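Local coordinates for protein (glyceraldehyde 3-phosphate dehydrogenase) (Sulfolobus solfataricus, PDB 1B7G) that oxidises and phosphorylates glyceraldehyde 3-phosphate to 1,3-bisphosphoglycerate in glycolysis, accepting NAD or NADP as cofactor with a marked preference for NADP, at residues A[164-169]-A[210-215]. The protein carries 1 engineered substitution. Sequence-based numbering, arbitrary orientation.
Sequences IVRRAA and AVIAPT. With SO4 (sulfate ion), chain D; SO4 (sulfate ion), chain C.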
ATOM      1  N   ILE A 164     -20.646  -2.878  13.777  1.00 24.12           N
ATOM      2  CA  ILE A 164     -19.710  -2.455  12.758  1.00 23.79           C
ATOM      3  C   ILE A 164     -18.815  -1.301  13.214  1.00 19.11           C
ATOM      4  O   ILE A 164     -19.262  -0.191  13.481  1.00 18.92           O
ATOM      5  CB  ILE A 164     -20.447  -2.050  11.468  1.00 26.14           C
ATOM      6  CG1 ILE A 164     -21.263  -3.247  10.912  1.00 28.65           C
ATOM      7  CG2 ILE A 164     -19.454  -1.659  10.360  1.00 30.55           C
ATOM      8  CD1 ILE A 164     -22.308  -2.770   9.917  1.00 25.27           C
ATOM      9  N   VAL A 165     -17.519  -1.576  13.244  1.00 16.75           N
ATOM     10  CA  VAL A 165     -16.522  -0.555  13.555  1.00 18.52           C
ATOM     11  C   VAL A 165     -15.979   0.019  12.228  1.00 17.53           C
ATOM     12  O   VAL A 165     -15.249  -0.694  11.566  1.00 18.50           O
ATOM     13  CB  VAL A 165     -15.376  -1.166  14.367  1.00 23.95           C
ATOM     14  CG1 VAL A 165     -14.250  -0.126  14.586  1.00 16.88           C
ATOM     15  CG2 VAL A 165     -15.918  -1.757  15.660  1.00 21.18           C
ATOM     16  N   ARG A 166     -16.388   1.216  11.874  1.00 21.55           N
ATOM     17  CA  ARG A 166     -15.982   1.763  10.560  1.00 20.49           C
ATOM     18  C   ARG A 166     -14.680   2.542  10.613  1.00 26.62           C
ATOM     19  O   ARG A 166     -14.438   3.339  11.543  1.00 20.97           O
ATOM     20  CB  ARG A 166     -17.106   2.633  10.005  1.00 20.86           C
ATOM     21  CG  ARG A 166     -18.496   2.104  10.070  1.00 19.83           C
ATOM     22  CD  ARG A 166     -19.597   2.841   9.335  1.00 24.00           C
ATOM     23  NE  ARG A 166     -19.271   3.150   7.940  1.00 26.15           N
ATOM     24  CZ  ARG A 166     -18.698   4.252   7.507  1.00 36.70           C
ATOM     25  NH1 ARG A 166     -18.415   5.255   8.348  1.00 20.64           N
ATOM     26  NH2 ARG A 166     -18.404   4.378   6.203  1.00 25.15           N
ATOM     27  N   ARG A 167     -13.832   2.352   9.595  1.00 22.78           N
ATOM     28  CA  ARG A 167     -12.640   3.213   9.457  1.00 21.92           C
ATOM     29  C   ARG A 167     -13.153   4.599   9.146  1.00 23.16           C
ATOM     30  O   ARG A 167     -14.228   4.729   8.521  1.00 23.31           O
ATOM     31  CB  ARG A 167     -11.707   2.620   8.378  1.00 24.66           C
ATOM     32  CG  ARG A 167     -12.351   2.670   6.954  1.00 23.85           C
ATOM     33  CD  ARG A 167     -11.888   3.945   6.287  1.00 29.24           C
ATOM     34  NE  ARG A 167     -12.343   4.232   4.940  1.00 20.26           N
ATOM     35  CZ  ARG A 167     -13.525   4.749   4.638  1.00 24.10           C
ATOM     36  NH1 ARG A 167     -14.430   5.007   5.600  1.00 26.70           N
ATOM     37  NH2 ARG A 167     -13.850   4.996   3.369  1.00 25.24           N
ATOM     38  N   ALA A 168     -12.540   5.665   9.650  1.00 22.90           N
ATOM     39  CA  ALA A 168     -12.979   7.026   9.478  1.00 18.63           C
ATOM     40  C   ALA A 168     -12.961   7.537   8.029  1.00 26.13           C
ATOM     41  O   ALA A 168     -13.907   8.190   7.552  1.00 22.94           O
ATOM     42  CB  ALA A 168     -12.024   7.965  10.297  1.00 19.59           C
ATOM     43  N   ALA A 169     -11.844   7.333   7.357  1.00 25.31           N
ATOM     44  CA  ALA A 169     -11.650   7.863   6.006  1.00 29.25           C
ATOM     45  C   ALA A 169     -10.527   7.074   5.330  1.00 28.78           C
ATOM     46  O   ALA A 169      -9.765   6.393   6.003  1.00 23.17           O
ATOM     47  CB  ALA A 169     -11.212   9.338   6.122  1.00 30.74           C
ATOM     48  N   ALA A 210     -23.374   0.917  14.441  1.00 21.34           N
ATOM     49  CA  ALA A 210     -22.077   1.221  13.859  1.00 19.34           C
ATOM     50  C   ALA A 210     -21.436   2.432  14.614  1.00 20.97           C
ATOM     51  O   ALA A 210     -22.147   3.333  15.006  1.00 20.13           O
ATOM     52  CB  ALA A 210     -22.266   1.671  12.411  1.00 26.37           C
ATOM     53  N   VAL A 211     -20.119   2.418  14.589  1.00 19.61           N
ATOM     54  CA  VAL A 211     -19.292   3.436  15.179  1.00 23.93           C
ATOM     55  C   VAL A 211     -18.056   3.678  14.276  1.00 22.91           C
ATOM     56  O   VAL A 211     -17.614   2.703  13.662  1.00 24.95           O
ATOM     57  CB  VAL A 211     -18.810   3.011  16.576  1.00 16.64           C
ATOM     58  CG1 VAL A 211     -17.957   1.751  16.511  1.00 20.64           C
ATOM     59  CG2 VAL A 211     -17.979   4.137  17.209  1.00 16.38           C
ATOM     60  N   ILE A 212     -17.586   4.891  14.261  1.00 18.97           N
ATOM     61  CA  ILE A 212     -16.369   5.313  13.544  1.00 21.81           C
ATOM     62  C   ILE A 212     -15.191   5.341  14.520  1.00 25.93           C
ATOM     63  O   ILE A 212     -15.307   5.853  15.631  1.00 22.71           O
ATOM     64  CB  ILE A 212     -16.554   6.657  12.860  1.00 16.84           C
ATOM     65  CG1 ILE A 212     -17.453   6.614  11.616  1.00 16.93           C
ATOM     66  CG2 ILE A 212     -15.211   7.354  12.459  1.00 17.04           C
ATOM     67  CD1 ILE A 212     -17.899   8.029  11.168  1.00 17.96           C
ATOM     68  N   ALA A 213     -14.112   4.681  14.145  1.00 16.11           N
ATOM     69  CA  ALA A 213     -12.865   4.647  14.877  1.00 21.31           C
ATOM     70  C   ALA A 213     -11.830   5.456  14.048  1.00 27.17           C
ATOM     71  O   ALA A 213     -12.011   5.501  12.823  1.00 24.81           O
ATOM     72  CB  ALA A 213     -12.289   3.263  15.068  1.00 19.00           C
ATOM     73  N   PRO A 214     -10.771   5.926  14.672  1.00 27.14           N
ATOM     74  CA  PRO A 214      -9.737   6.718  13.993  1.00 25.68           C
ATOM     75  C   PRO A 214      -8.670   5.889  13.297  1.00 28.75           C
ATOM     76  O   PRO A 214      -7.502   5.881  13.655  1.00 36.17           O
ATOM     77  CB  PRO A 214      -9.130   7.580  15.103  1.00 29.85           C
ATOM     78  CG  PRO A 214      -9.346   6.818  16.344  1.00 29.43           C
ATOM     79  CD  PRO A 214     -10.506   5.851  16.130  1.00 25.93           C
ATOM     80  N   THR A 215      -9.114   5.042  12.362  1.00 22.73           N
ATOM     81  CA  THR A 215      -8.265   4.135  11.614  1.00 25.81           C
ATOM     82  C   THR A 215      -8.481   4.350  10.115  1.00 24.39           C
ATOM     83  O   THR A 215      -9.559   4.830   9.795  1.00 22.91           O
ATOM     84  CB  THR A 215      -8.458   2.673  11.986  1.00 29.69           C
ATOM     85  OG1 THR A 215      -7.530   1.897  11.193  1.00 25.00           O
ATOM     86  CG2 THR A 215      -9.886   2.147  11.775  1.00 15.13           C
TER
HETATM   87  S   SO4 D 603     -17.051   6.755   3.719  1.00 44.76           S
HETATM   88  O1  SO4 D 603     -15.944   7.233   2.807  1.00 57.79           O
HETATM   89  O2  SO4 D 603     -16.484   6.408   5.046  1.00 55.97           O
HETATM   90  O3  SO4 D 603     -17.579   5.513   3.058  1.00 56.77           O
HETATM   91  O4  SO4 D 603     -18.086   7.800   3.842  1.00 53.15           O
HETATM   92  S   SO4 C 601     -20.859   1.412   4.847  1.00 25.27           S
HETATM   93  O1  SO4 C 601     -20.459   2.771   4.504  1.00 34.33           O
HETATM   94  O2  SO4 C 601     -20.586   1.177   6.369  1.00 29.64           O
HETATM   95  O3  SO4 C 601     -20.173   0.313   4.172  1.00 30.69           O
HETATM   96  O4  SO4 C 601     -22.309   1.350   4.593  1.00 30.27           O
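Neighbouring parallel strands 157-167 and 205-213 of the catalytic-domain sheet meet at the anion sites of the active centre, a worked example of a sheet carrying two arginines into an anion site. Three backbone bonds fix the register: Val211 N to Ile164 O, Arg166 N to Val211 O at 2.6 Å, and Ala213 N to Arg166 O. Farther along, Ala168 N reaches Thr215 O by a more bent bond of 3.1 Å. On one face Val165 and Val211 lie side by side, and Val165 CG1 (chi1 175°, anti to the backbone N) touches Ala213 CB at 3.9 Å. Arg166 and Ile212 share the other face; there the guanidinium turns its edge to the isoleucine, NH1 lying 3.7 Å from Ile212 CG1, while Ile212 CG2 packs on Ala168. A bend at chi3 (50°) helps turn the edge of the Arg166 head to two sulfates: NE donates to O2 of the chain C ion (2.8 Å), and NH2 is shared between O1 of that ion and O2 of the chain D ion. Arg167 takes the chain D sulfate edge-on through NH1 and NH2, so O2 of that sulfate is held by both arginines. Asp185 pairs with Arg166 NH1 and Asp170 with Arg167 NE, which should steady both heads. Replacing Arg166 by an alanine is likely to leave Asp185 without this charged mate and both anions more weakly held. Sulfates here, probably from the crystallisation liquor, occupy positions consistent with the inorganic and substrate phosphate sites of glyceraldehyde-3-phosphate dehydrogenase.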